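Local coordinates for protein mRNA export factor (Human herpesvirus 1, PDB 4YXP) that regulates viral gene expression, inhibits host splicing and mediates nuclear export of viral intronless mRNAs, acting as a homodimer, at residues Q46-A51 / P93-T98; T122-K127 / H224-G229; R158-C163 / E237-H242. All blocks are in the same frame, centred on the assembly; numbering follows the deposited sequence.

Contact 1. Residues Q46-A51 / P93-T98; sequences QPFPAA and PRAAST
The irregular segment Q46-A51 runs past the first turns of helix 93-109 and comes nearest where the CA atoms of P47 and A95 stand 5.7 Å apart. A95, buried, sends its methyl group into the bend of the loop: its CB lies 3.6 Å from Q46 O and, on another side, sits over one face of the F48 ring. This CH-pi contact puts A95 CB 3.9 Å from the ring centroid, 21° off the normal and displaced toward the rim, near CD1 and CE1. The ring reaches the helix because CG of F48 stands anti to its carbonyl carbon (chi1 -74°); its far end, CZ, then comes within 3.8 Å of A96 CA. The segment belongs to the long connection that leads from helix 25-38, near the N-terminus, to helix 56-59, so the contact lays this connection against the helical body. F48 also packs on N92 and L59, and on H265 of the second subunit, in keeping with the intertwined dimer. Farther out, the extended Q46 side chain passes over R94. Its NE2 lies above one face of the guanidinium, 3.1 Å from R94 NH1; both atoms are donors and do not bond, and the two planes are turned 58° apart. The amide oxygen OE1 rests instead against the aliphatic part of R94, 3.7 Å from CD. A water donates to Q46 O at 3.2 Å and is hydrogen-bonded to T98 OG1 at 2.8 Å, bridging loop and helix one turn beyond R94.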
ATOM      1  N   GLN B  46      27.023  -9.807  10.275  1.00 46.16           N
ATOM      2  CA  GLN B  46      26.421  -9.989  11.595  1.00 45.19           C
ATOM      3  C   GLN B  46      25.001 -10.539  11.503  1.00 39.51           C
ATOM      4  O   GLN B  46      24.036  -9.846  11.827  1.00 35.93           O
ATOM      5  CB  GLN B  46      26.418  -8.670  12.371  1.00 50.07           C
ATOM      6  CG  GLN B  46      27.807  -8.160  12.723  1.00 60.07           C
ATOM      7  CD  GLN B  46      27.819  -7.312  13.983  1.00 66.68           C
ATOM      8  OE1 GLN B  46      27.049  -7.549  14.914  1.00 66.89           O
ATOM      9  NE2 GLN B  46      28.696  -6.317  14.015  1.00 71.57           N
ATOM     10  N   PRO B  47      24.871 -11.797  11.058  1.00 40.29           N
ATOM     11  CA  PRO B  47      23.575 -12.472  11.004  1.00 38.57           C
ATOM     12  C   PRO B  47      23.114 -12.923  12.385  1.00 37.51           C
ATOM     13  O   PRO B  47      23.898 -12.856  13.332  1.00 39.47           O
ATOM     14  CB  PRO B  47      23.853 -13.674  10.102  1.00 39.37           C
ATOM     15  CG  PRO B  47      25.286 -13.991  10.357  1.00 42.59           C
ATOM     16  CD  PRO B  47      25.967 -12.671  10.598  1.00 43.50           C
ATOM     17  N   PHE B  48      21.865 -13.364  12.504  1.00 34.51           N
ATOM     18  CA  PHE B  48      21.411 -14.000  13.734  1.00 35.35           C
ATOM     19  C   PHE B  48      22.219 -15.277  13.963  1.00 38.36           C
ATOM     20  O   PHE B  48      22.391 -16.067  13.035  1.00 39.18           O
ATOM     21  CB  PHE B  48      19.922 -14.352  13.673  1.00 33.60           C
ATOM     22  CG  PHE B  48      18.996 -13.171  13.797  1.00 30.91           C
ATOM     23  CD1 PHE B  48      18.933 -12.437  14.969  1.00 30.31           C
ATOM     24  CD2 PHE B  48      18.156 -12.826  12.751  1.00 29.56           C
ATOM     25  CE1 PHE B  48      18.070 -11.363  15.086  1.00 29.76           C
ATOM     26  CE2 PHE B  48      17.291 -11.757  12.864  1.00 28.11           C
ATOM     27  CZ  PHE B  48      17.247 -11.023  14.030  1.00 28.11           C
ATOM     28  N   PRO B  49      22.729 -15.485  15.190  1.00 40.30           N
ATOM     29  CA  PRO B  49      23.238 -16.824  15.503  1.00 43.65           C
ATOM     30  C   PRO B  49      22.099 -17.837  15.456  1.00 44.31           C
ATOM     31  O   PRO B  49      21.021 -17.539  15.976  1.00 43.45           O
ATOM     32  CB  PRO B  49      23.800 -16.676  16.923  1.00 45.63           C
ATOM     33  CG  PRO B  49      24.009 -15.207  17.112  1.00 45.02           C
ATOM     34  CD  PRO B  49      22.953 -14.536  16.294  1.00 40.89           C
ATOM     35  N   ALA B  50      22.316 -18.999  14.848  1.00 46.56           N
ATOM     36  CA  ALA B  50      21.221 -19.941  14.618  1.00 47.85           C
ATOM     37  C   ALA B  50      21.538 -21.363  15.080  1.00 52.42           C
ATOM     38  O   ALA B  50      20.814 -22.303  14.749  1.00 54.41           O
ATOM     39  CB  ALA B  50      20.855 -19.949  13.144  1.00 46.17           C
ATOM     40  N   ALA B  51      22.611 -21.526  15.848  1.00 54.99           N
ATOM     41  CA  ALA B  51      23.004 -22.849  16.320  1.00 59.58           C
ATOM     42  C   ALA B  51      21.969 -23.417  17.288  1.00 61.32           C
ATOM     43  O   ALA B  51      21.601 -22.770  18.271  1.00 59.29           O
ATOM     44  CB  ALA B  51      24.373 -22.791  16.982  1.00 63.61           C
ATOM     45  N   PRO B  93      20.839  -7.082  18.929  1.00 35.98           N
ATOM     46  CA  PRO B  93      20.217  -5.825  18.494  1.00 35.78           C
ATOM     47  C   PRO B  93      20.597  -5.381  17.080  1.00 35.09           C
ATOM     48  O   PRO B  93      19.732  -4.870  16.367  1.00 34.83           O
ATOM     49  CB  PRO B  93      20.712  -4.806  19.529  1.00 38.44           C
ATOM     50  CG  PRO B  93      21.873  -5.444  20.206  1.00 40.77           C
ATOM     51  CD  PRO B  93      21.623  -6.912  20.163  1.00 39.12           C
ATOM     52  N   ARG B  94      21.851  -5.563  16.680  1.00 35.25           N
ATOM     53  CA  ARG B  94      22.275  -5.140  15.348  1.00 36.65           C
ATOM     54  C   ARG B  94      21.577  -5.977  14.276  1.00 33.60           C
ATOM     55  O   ARG B  94      21.010  -5.434  13.329  1.00 32.50           O
ATOM     56  CB  ARG B  94      23.798  -5.229  15.204  1.00 44.47           C
ATOM     57  CG  ARG B  94      24.544  -4.194  16.037  1.00 53.76           C
ATOM     58  CD  ARG B  94      26.012  -4.068  15.638  1.00 63.66           C
ATOM     59  NE  ARG B  94      26.175  -3.554  14.281  1.00 70.02           N
ATOM     60  CZ  ARG B  94      27.339  -3.198  13.746  1.00 77.18           C
ATOM     61  NH1 ARG B  94      28.461  -3.291  14.448  1.00 79.70           N
ATOM     62  NH2 ARG B  94      27.382  -2.740  12.500  1.00 80.29           N
ATOM     63  N   ALA B  95      21.599  -7.298  14.435  1.00 33.16           N
ATOM     64  CA  ALA B  95      20.885  -8.183  13.518  1.00 31.86           C
ATOM     65  C   ALA B  95      19.384  -7.881  13.500  1.00 29.74           C
ATOM     66  O   ALA B  95      18.737  -7.955  12.449  1.00 29.00           O
ATOM     67  CB  ALA B  95      21.122  -9.637  13.896  1.00 31.82           C
ATOM     68  N   ALA B  96      18.828  -7.546  14.661  1.00 28.56           N
ATOM     69  CA  ALA B  96      17.395  -7.291  14.771  1.00 27.00           C
ATOM     70  C   ALA B  96      16.980  -6.036  14.007  1.00 26.87           C
ATOM     71  O   ALA B  96      15.914  -6.008  13.397  1.00 25.35           O
ATOM     72  CB  ALA B  96      16.988  -7.168  16.233  1.00 28.24           C
ATOM     73  N   SER B  97      17.814  -5.000  14.047  1.00 30.16           N
ATOM     74  CA  SER B  97      17.507  -3.758  13.344  1.00 33.14           C
ATOM     75  C   SER B  97      17.535  -3.998  11.836  1.00 29.76           C
ATOM     76  O   SER B  97      16.678  -3.506  11.099  1.00 27.72           O
ATOM     77  CB  SER B  97      18.493  -2.648  13.727  1.00 38.94           C
ATOM     78  OG  SER B  97      19.755  -2.839  13.113  1.00 43.56           O
ATOM     79  N   THR B  98      18.529  -4.758  11.388  1.00 28.71           N
ATOM     80  CA  THR B  98      18.610  -5.189   9.998  1.00 28.95           C
ATOM     81  C   THR B  98      17.343  -5.946   9.596  1.00 27.23           C
ATOM     82  O   THR B  98      16.707  -5.621   8.590  1.00 26.12           O
ATOM     83  CB  THR B  98      19.850  -6.082   9.765  1.00 32.55           C
ATOM     84  OG1 THR B  98      21.040  -5.339  10.057  1.00 36.51           O
ATOM     85  CG2 THR B  98      19.914  -6.574   8.331  1.00 32.73           C
TER
HETATM   86  O   HOH W   1      23.215  -7.009  10.721  1.00 38.74           O

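Contact 2. Residues T122-K127 / H224-G229; sequences TLAWCK and HFYLPG
The Y226 ring has L123 CB over one face, 3.9 Å from the centroid and 25° off the normal, while the backbone N of P228, two residues on, lies over the rim of the opposite face. K127 CD approaches the ring edge near its plane. L123 and Y226 cross at about a right angle, with L123 CB 3.6 Å from Y226 CZ and L123 CD1 farther along the ring, 3.9 Å from Y226 CE1. The phenol OH is hydrogen-bonded to D120, on helix 112-132 one turn before A124, which fixes the outer end of the ring. K127 is fully extended, its CG anti to the backbone N (chi1 -169°), and reaches across to donate from NZ to Y226 O at 2.8 Å, nearly in line with the carbonyl (164°). Its charge has a second partner in a cation-pi contact with W75. Nearby, A124 CB meets P228 CB at 4.3 Å, and P228 forms backbone hydrogen bonds to the second subunit. G229 follows as the N-cap of helix 230-241. The arrangement is a loop-to-helix junction in an all-helical domain: within the zinc-finger region, the approach to helix 230-241 is docked on helix 112-132 beside the dimer interface.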
ATOM      1  N   THR B 122       1.570 -10.941  13.495  1.00 19.79           N
ATOM      2  CA  THR B 122       1.842  -9.890  14.464  1.00 20.42           C
ATOM      3  C   THR B 122       1.043 -10.102  15.746  1.00 21.41           C
ATOM      4  O   THR B 122       1.598 -10.075  16.842  1.00 22.66           O
ATOM      5  CB  THR B 122       1.513  -8.495  13.886  1.00 21.84           C
ATOM      6  OG1 THR B 122       2.241  -8.299  12.668  1.00 22.36           O
ATOM      7  CG2 THR B 122       1.878  -7.395  14.874  1.00 21.79           C
ATOM      8  N   LEU B 123      -0.259 -10.322  15.608  1.00 20.68           N
ATOM      9  CA  LEU B 123      -1.128 -10.457  16.773  1.00 21.93           C
ATOM     10  C   LEU B 123      -0.926 -11.787  17.503  1.00 22.31           C
ATOM     11  O   LEU B 123      -1.021 -11.840  18.731  1.00 23.15           O
ATOM     12  CB  LEU B 123      -2.594 -10.297  16.359  1.00 22.79           C
ATOM     13  CG  LEU B 123      -2.995  -8.918  15.806  1.00 23.69           C
ATOM     14  CD1 LEU B 123      -4.503  -8.824  15.657  1.00 24.41           C
ATOM     15  CD2 LEU B 123      -2.483  -7.776  16.676  1.00 24.94           C
ATOM     16  N   ALA B 124      -0.641 -12.858  16.769  1.00 20.98           N
ATOM     17  CA  ALA B 124      -0.375 -14.142  17.417  1.00 21.24           C
ATOM     18  C   ALA B 124       0.937 -14.075  18.198  1.00 20.88           C
ATOM     19  O   ALA B 124       1.060 -14.660  19.278  1.00 22.49           O
ATOM     20  CB  ALA B 124      -0.333 -15.265  16.395  1.00 21.42           C
ATOM     21  N   TRP B 125       1.910 -13.355  17.649  1.00 20.44           N
ATOM     22  CA  TRP B 125       3.182 -13.124  18.335  1.00 22.45           C
ATOM     23  C   TRP B 125       2.943 -12.372  19.640  1.00 23.39           C
ATOM     24  O   TRP B 125       3.483 -12.736  20.686  1.00 23.54           O
ATOM     25  CB  TRP B 125       4.142 -12.343  17.430  1.00 22.97           C
ATOM     26  CG  TRP B 125       5.484 -12.047  18.042  1.00 23.86           C
ATOM     27  CD1 TRP B 125       5.931 -10.839  18.499  1.00 25.81           C
ATOM     28  CD2 TRP B 125       6.558 -12.976  18.249  1.00 24.20           C
ATOM     29  NE1 TRP B 125       7.215 -10.960  18.981  1.00 25.98           N
ATOM     30  CE2 TRP B 125       7.621 -12.261  18.838  1.00 24.74           C
ATOM     31  CE3 TRP B 125       6.721 -14.342  17.997  1.00 25.74           C
ATOM     32  CZ2 TRP B 125       8.830 -12.868  19.180  1.00 25.57           C
ATOM     33  CZ3 TRP B 125       7.924 -14.942  18.337  1.00 26.86           C
ATOM     34  CH2 TRP B 125       8.960 -14.205  18.922  1.00 26.24           C
ATOM     35  N   CYS B 126       2.122 -11.328  19.578  1.00 22.98           N
ATOM     36  CA  CYS B 126       1.758 -10.578  20.775  1.00 23.50           C
ATOM     37  C   CYS B 126       1.045 -11.474  21.784  1.00 23.49           C
ATOM     38  O   CYS B 126       1.284 -11.377  22.988  1.00 23.74           O
ATOM     39  CB  CYS B 126       0.868  -9.385  20.420  1.00 25.41           C
ATOM     40  SG  CYS B 126       1.746  -8.035  19.614  1.00 26.26           S
ATOM     41  N   LYS B 127       0.167 -12.345  21.296  1.00 23.86           N
ATOM     42  CA  LYS B 127      -0.593 -13.211  22.187  1.00 24.45           C
ATOM     43  C   LYS B 127       0.334 -14.216  22.865  1.00 25.35           C
ATOM     44  O   LYS B 127       0.123 -14.592  24.020  1.00 26.14           O
ATOM     45  CB  LYS B 127      -1.709 -13.946  21.438  1.00 23.97           C
ATOM     46  CG  LYS B 127      -2.671 -14.649  22.388  1.00 24.45           C
ATOM     47  CD  LYS B 127      -3.787 -15.396  21.681  1.00 25.91           C
ATOM     48  CE  LYS B 127      -4.666 -16.111  22.703  1.00 28.69           C
ATOM     49  NZ  LYS B 127      -5.843 -16.787  22.097  1.00 29.43           N
ATOM     50  N   HIS B 224      -8.062 -13.396  25.337  1.00 32.67           N
ATOM     51  CA  HIS B 224      -8.989 -14.480  25.024  1.00 33.35           C
ATOM     52  C   HIS B 224      -9.796 -14.196  23.756  1.00 31.61           C
ATOM     53  O   HIS B 224     -10.205 -15.113  23.044  1.00 31.14           O
ATOM     54  CB  HIS B 224      -9.926 -14.690  26.220  1.00 36.27           C
ATOM     55  CG  HIS B 224     -10.863 -15.851  26.079  1.00 39.58           C
ATOM     56  ND1 HIS B 224     -10.441 -17.162  26.132  1.00 40.80           N
ATOM     57  CD2 HIS B 224     -12.207 -15.892  25.922  1.00 42.13           C
ATOM     58  CE1 HIS B 224     -11.485 -17.961  25.998  1.00 42.71           C
ATOM     59  NE2 HIS B 224     -12.567 -17.219  25.869  1.00 43.61           N
ATOM     60  N   PHE B 225     -10.008 -12.916  23.472  1.00 30.73           N
ATOM     61  CA  PHE B 225     -10.880 -12.506  22.374  1.00 31.92           C
ATOM     62  C   PHE B 225     -10.239 -12.635  20.990  1.00 31.50           C
ATOM     63  O   PHE B 225     -10.938 -12.554  19.981  1.00 32.19           O
ATOM     64  CB  PHE B 225     -11.345 -11.060  22.584  1.00 31.29           C
ATOM     65  CG  PHE B 225     -10.231 -10.105  22.901  1.00 31.29           C
ATOM     66  CD1 PHE B 225      -9.444  -9.577  21.894  1.00 30.39           C
ATOM     67  CD2 PHE B 225      -9.974  -9.733  24.209  1.00 33.29           C
ATOM     68  CE1 PHE B 225      -8.421  -8.697  22.185  1.00 30.66           C
ATOM     69  CE2 PHE B 225      -8.951  -8.856  24.507  1.00 33.04           C
ATOM     70  CZ  PHE B 225      -8.174  -8.338  23.495  1.00 31.52           C
ATOM     71  N   TYR B 226      -8.921 -12.825  20.931  1.00 28.72           N
ATOM     72  CA  TYR B 226      -8.254 -13.029  19.646  1.00 26.94           C
ATOM     73  C   TYR B 226      -7.818 -14.478  19.450  1.00 27.73           C
ATOM     74  O   TYR B 226      -7.043 -15.028  20.240  1.00 28.35           O
ATOM     75  CB  TYR B 226      -7.031 -12.115  19.493  1.00 24.53           C
ATOM     76  CG  TYR B 226      -6.236 -12.453  18.250  1.00 24.39           C
ATOM     77  CD1 TYR B 226      -6.711 -12.121  16.984  1.00 24.47           C
ATOM     78  CD2 TYR B 226      -5.032 -13.131  18.334  1.00 24.41           C
ATOM     79  CE1 TYR B 226      -6.002 -12.450  15.847  1.00 24.09           C
ATOM     80  CE2 TYR B 226      -4.316 -13.463  17.201  1.00 24.46           C
ATOM     81  CZ  TYR B 226      -4.802 -13.119  15.961  1.00 24.12           C
ATOM     82  OH  TYR B 226      -4.086 -13.457  14.836  1.00 23.93           O
ATOM     83  N   LEU B 227      -8.322 -15.085  18.383  1.00 27.48           N
ATOM     84  CA  LEU B 227      -7.906 -16.420  17.984  1.00 28.16           C
ATOM     85  C   LEU B 227      -7.010 -16.305  16.754  1.00 28.02           C
ATOM     86  O   LEU B 227      -7.386 -15.646  15.782  1.00 27.15           O
ATOM     87  CB  LEU B 227      -9.121 -17.300  17.689  1.00 29.68           C
ATOM     88  CG  LEU B 227     -10.002 -17.640  18.894  1.00 31.61           C
ATOM     89  CD1 LEU B 227     -11.326 -18.241  18.439  1.00 33.13           C
ATOM     90  CD2 LEU B 227      -9.282 -18.595  19.840  1.00 32.42           C
ATOM     91  N   PRO B 228      -5.811 -16.920  16.790  1.00 29.51           N
ATOM     92  CA  PRO B 228      -4.912 -16.802  15.636  1.00 28.55           C
ATOM     93  C   PRO B 228      -5.576 -17.203  14.321  1.00 26.63           C
ATOM     94  O   PRO B 228      -6.121 -18.301  14.208  1.00 28.18           O
ATOM     95  CB  PRO B 228      -3.766 -17.757  15.987  1.00 30.75           C
ATOM     96  CG  PRO B 228      -3.744 -17.773  17.467  1.00 31.77           C
ATOM     97  CD  PRO B 228      -5.188 -17.685  17.887  1.00 31.95           C
ATOM     98  N   GLY B 229      -5.528 -16.307  13.340  1.00 24.37           N
ATOM     99  CA  GLY B 229      -6.187 -16.528  12.067  1.00 25.03           C
ATOM    100  C   GLY B 229      -7.450 -15.701  11.895  1.00 24.99           C
ATOM    101  O   GLY B 229      -8.061 -15.704  10.823  1.00 25.22           O
TER

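Contact 3. Residues R158-C163 / E237-H242; sequences RPFLQC and EILDTH. With ZN (zinc ion), chain D.
F160 points from helix 146-167 into the side of helix 230-241, and its ring is met by L239, I238 and H242. L239 CD2 stands almost exactly above the centre of one face, 3.5 Å from the centroid and 4° off the normal, a close CH-pi contact. At the edge, near the ring plane, the backbone O of I238 lies 3.6 Å from F160 CZ, and the I238 side chain crosses obliquely with its CD1 4.0 Å from F160 CE2. F160 and H242 reach past each other from the two segments in opposite directions; their ring planes are nearly perpendicular, at 89°, with F160 CE1 3.7 Å from H242 CD2. This packing flanks the CHC2-type zinc finger, in which C163, H242, C246 and C251 hold one zinc ion. C163 SG binds the zinc at 2.3 Å and H242 binds it through NE2, so the metal ties helix 146-167 to segment 237-242. Both ligands turn the same way on their backbones: C163 SG and H242 CG each stand anti to the backbone N (H242 chi1 168°). C163 SG lies in the plane of the imidazole, at its edge, 3.6 Å from H242 NE2. The other ring nitrogen, ND1, is hydrogen-bonded to E245, a second-shell carboxylate which, together with the NE2-zinc bond, holds the imidazole's rotation and would probably make it a stronger zinc donor. Helix 249-259 packs against F160 and L239 through A255. Toward the second subunit, E237 forms a salt bridge with its R22 and D240 with its R34.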
ATOM      1  N   ARG B 158      -9.428   0.624   1.849  1.00 25.82           N
ATOM      2  CA  ARG B 158     -10.054   1.914   2.156  1.00 27.02           C
ATOM      3  C   ARG B 158     -11.381   2.138   1.409  1.00 26.70           C
ATOM      4  O   ARG B 158     -12.372   2.533   2.028  1.00 26.19           O
ATOM      5  CB  ARG B 158      -9.082   3.067   1.867  1.00 29.91           C
ATOM      6  CG  ARG B 158      -9.630   4.446   2.231  1.00 35.30           C
ATOM      7  CD  ARG B 158      -8.600   5.544   2.004  1.00 39.18           C
ATOM      8  NE  ARG B 158      -7.363   5.310   2.745  1.00 41.79           N
ATOM      9  CZ  ARG B 158      -7.143   5.702   3.997  1.00 42.99           C
ATOM     10  NH1 ARG B 158      -8.078   6.356   4.674  1.00 44.27           N
ATOM     11  NH2 ARG B 158      -5.978   5.437   4.577  1.00 41.59           N
ATOM     12  N   PRO B 159     -11.418   1.889   0.085  1.00 28.28           N
ATOM     13  CA  PRO B 159     -12.692   2.122  -0.617  1.00 28.30           C
ATOM     14  C   PRO B 159     -13.814   1.180  -0.180  1.00 27.51           C
ATOM     15  O   PRO B 159     -14.972   1.593  -0.119  1.00 27.19           O
ATOM     16  CB  PRO B 159     -12.330   1.884  -2.089  1.00 29.63           C
ATOM     17  CG  PRO B 159     -10.857   2.085  -2.152  1.00 30.01           C
ATOM     18  CD  PRO B 159     -10.346   1.533  -0.859  1.00 28.57           C
ATOM     19  N   PHE B 160     -13.476  -0.073   0.107  1.00 26.11           N
ATOM     20  CA  PHE B 160     -14.456  -1.029   0.611  1.00 26.74           C
ATOM     21  C   PHE B 160     -15.002  -0.591   1.964  1.00 25.32           C
ATOM     22  O   PHE B 160     -16.212  -0.626   2.203  1.00 25.44           O
ATOM     23  CB  PHE B 160     -13.835  -2.424   0.731  1.00 27.19           C
ATOM     24  CG  PHE B 160     -14.717  -3.420   1.428  1.00 28.33           C
ATOM     25  CD1 PHE B 160     -15.859  -3.906   0.810  1.00 29.88           C
ATOM     26  CD2 PHE B 160     -14.404  -3.875   2.699  1.00 28.42           C
ATOM     27  CE1 PHE B 160     -16.673  -4.826   1.448  1.00 31.53           C
ATOM     28  CE2 PHE B 160     -15.214  -4.796   3.342  1.00 30.09           C
ATOM     29  CZ  PHE B 160     -16.349  -5.269   2.718  1.00 31.38           C
ATOM     30  N   LEU B 161     -14.102  -0.176   2.848  1.00 24.90           N
ATOM     31  CA  LEU B 161     -14.475   0.135   4.223  1.00 27.37           C
ATOM     32  C   LEU B 161     -15.273   1.429   4.340  1.00 30.12           C
ATOM     33  O   LEU B 161     -16.010   1.614   5.311  1.00 31.17           O
ATOM     34  CB  LEU B 161     -13.227   0.215   5.101  1.00 26.04           C
ATOM     35  CG  LEU B 161     -12.515  -1.121   5.323  1.00 26.78           C
ATOM     36  CD1 LEU B 161     -11.207  -0.903   6.055  1.00 27.98           C
ATOM     37  CD2 LEU B 161     -13.401  -2.094   6.093  1.00 27.08           C
ATOM     38  N   GLN B 162     -15.131   2.325   3.366  1.00 30.53           N
ATOM     39  CA  GLN B 162     -15.928   3.545   3.360  1.00 32.50           C
ATOM     40  C   GLN B 162     -17.410   3.181   3.396  1.00 31.61           C
ATOM     41  O   GLN B 162     -18.183   3.750   4.168  1.00 33.74           O
ATOM     42  CB  GLN B 162     -15.621   4.406   2.133  1.00 37.29           C
ATOM     43  CG  GLN B 162     -16.497   5.653   2.031  1.00 44.46           C
ATOM     44  CD  GLN B 162     -16.003   6.639   0.990  1.00 51.05           C
ATOM     45  OE1 GLN B 162     -15.541   6.252  -0.085  1.00 53.72           O
ATOM     46  NE2 GLN B 162     -16.093   7.927   1.308  1.00 53.79           N
ATOM     47  N   CYS B 163     -17.797   2.219   2.566  1.00 29.40           N
ATOM     48  CA  CYS B 163     -19.184   1.767   2.510  1.00 30.50           C
ATOM     49  C   CYS B 163     -19.529   0.833   3.675  1.00 30.00           C
ATOM     50  O   CYS B 163     -20.577   0.974   4.302  1.00 30.81           O
ATOM     51  CB  CYS B 163     -19.457   1.061   1.182  1.00 32.47           C
ATOM     52  SG  CYS B 163     -21.196   0.611   0.936  1.00 35.78           S
ATOM     53  N   GLU B 237     -14.309 -12.861   5.258  1.00 33.16           N
ATOM     54  CA  GLU B 237     -15.738 -13.105   5.419  1.00 33.13           C
ATOM     55  C   GLU B 237     -16.569 -11.866   5.088  1.00 30.86           C
ATOM     56  O   GLU B 237     -17.564 -11.967   4.372  1.00 32.51           O
ATOM     57  CB  GLU B 237     -16.063 -13.572   6.844  1.00 35.38           C
ATOM     58  CG  GLU B 237     -17.554 -13.839   7.053  1.00 38.53           C
ATOM     59  CD  GLU B 237     -17.860 -14.544   8.362  1.00 40.97           C
ATOM     60  OE1 GLU B 237     -17.159 -14.292   9.363  1.00 39.24           O
ATOM     61  OE2 GLU B 237     -18.812 -15.355   8.385  1.00 45.15           O
ATOM     62  N   ILE B 238     -16.176 -10.703   5.601  1.00 28.86           N
ATOM     63  CA  ILE B 238     -17.000  -9.511   5.419  1.00 29.62           C
ATOM     64  C   ILE B 238     -16.923  -9.036   3.969  1.00 28.40           C
ATOM     65  O   ILE B 238     -17.866  -8.432   3.465  1.00 26.98           O
ATOM     66  CB  ILE B 238     -16.611  -8.383   6.404  1.00 30.65           C
ATOM     67  CG1 ILE B 238     -15.185  -7.881   6.160  1.00 29.68           C
ATOM     68  CG2 ILE B 238     -16.775  -8.861   7.837  1.00 32.29           C
ATOM     69  CD1 ILE B 238     -14.852  -6.618   6.938  1.00 29.77           C
ATOM     70  N   LEU B 239     -15.809  -9.318   3.298  1.00 28.53           N
ATOM     71  CA  LEU B 239     -15.695  -9.021   1.873  1.00 29.01           C
ATOM     72  C   LEU B 239     -16.710  -9.854   1.093  1.00 31.17           C
ATOM     73  O   LEU B 239     -17.171  -9.452   0.022  1.00 31.55           O
ATOM     74  CB  LEU B 239     -14.271  -9.286   1.374  1.00 27.94           C
ATOM     75  CG  LEU B 239     -13.242  -8.198   1.709  1.00 27.20           C
ATOM     76  CD1 LEU B 239     -11.815  -8.690   1.515  1.00 25.61           C
ATOM     77  CD2 LEU B 239     -13.486  -6.957   0.857  1.00 28.76           C
ATOM     78  N   ASP B 240     -17.074 -11.008   1.644  1.00 31.80           N
ATOM     79  CA  ASP B 240     -18.066 -11.877   1.019  1.00 34.41           C
ATOM     80  C   ASP B 240     -19.498 -11.454   1.346  1.00 34.10           C
ATOM     81  O   ASP B 240     -20.346 -11.372   0.454  1.00 34.55           O
ATOM     82  CB  ASP B 240     -17.852 -13.329   1.458  1.00 37.50           C
ATOM     83  CG  ASP B 240     -18.822 -14.294   0.786  1.00 41.40           C
ATOM     84  OD1 ASP B 240     -19.002 -14.196  -0.446  1.00 42.16           O
ATOM     85  OD2 ASP B 240     -19.405 -15.144   1.493  1.00 42.77           O
ATOM     86  N   THR B 241     -19.760 -11.179   2.622  1.00 33.75           N
ATOM     87  CA  THR B 241     -21.131 -11.046   3.119  1.00 35.77           C
ATOM     88  C   THR B 241     -21.730  -9.637   3.029  1.00 37.04           C
ATOM     89  O   THR B 241     -22.951  -9.480   3.074  1.00 38.74           O
ATOM     90  CB  THR B 241     -21.219 -11.483   4.591  1.00 34.11           C
ATOM     91  OG1 THR B 241     -20.386 -10.636   5.390  1.00 31.10           O
ATOM     92  CG2 THR B 241     -20.775 -12.933   4.749  1.00 34.56           C
ATOM     93  N   HIS B 242     -20.883  -8.618   2.921  1.00 34.99           N
ATOM     94  CA  HIS B 242     -21.359  -7.236   2.906  1.00 35.59           C
ATOM     95  C   HIS B 242     -22.321  -6.987   1.740  1.00 37.00           C
ATOM     96  O   HIS B 242     -23.275  -6.215   1.866  1.00 38.26           O
ATOM     97  CB  HIS B 242     -20.176  -6.266   2.833  1.00 34.36           C
ATOM     98  CG  HIS B 242     -20.567  -4.850   2.538  1.00 34.30           C
ATOM     99  ND1 HIS B 242     -21.330  -4.091   3.403  1.00 34.41           N
ATOM    100  CD2 HIS B 242     -20.297  -4.052   1.479  1.00 33.82           C
ATOM    101  CE1 HIS B 242     -21.516  -2.892   2.884  1.00 34.78           C
ATOM    102  NE2 HIS B 242     -20.902  -2.841   1.715  1.00 33.79           N
TER
HETATM  103 ZN    ZN D 601     -21.214  -1.524   0.168  0.84 27.17          ZN

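Contact 1 comes first along the chain and closes before the other two begin; contacts 2 and 3 cross, their segments alternating in sequence. Contacts 1 and 3 lie on opposite sides of the chain's centre, their centres about 40 Å apart, with the centre of contact 2 about 25 Å from that of contact 1 and 22 Å from that of contact 3. None touches another. Helices 93-109 and 112-132, consecutive in the chain, carry one side of contacts 1 and 2, while residues 224-229 lead into helix 230-241, and segment 237-242 supplies the zinc ligand H242 in contact 3. In this folded C-terminal domain of the protein, each contact has residues at the intertwined dimer interface.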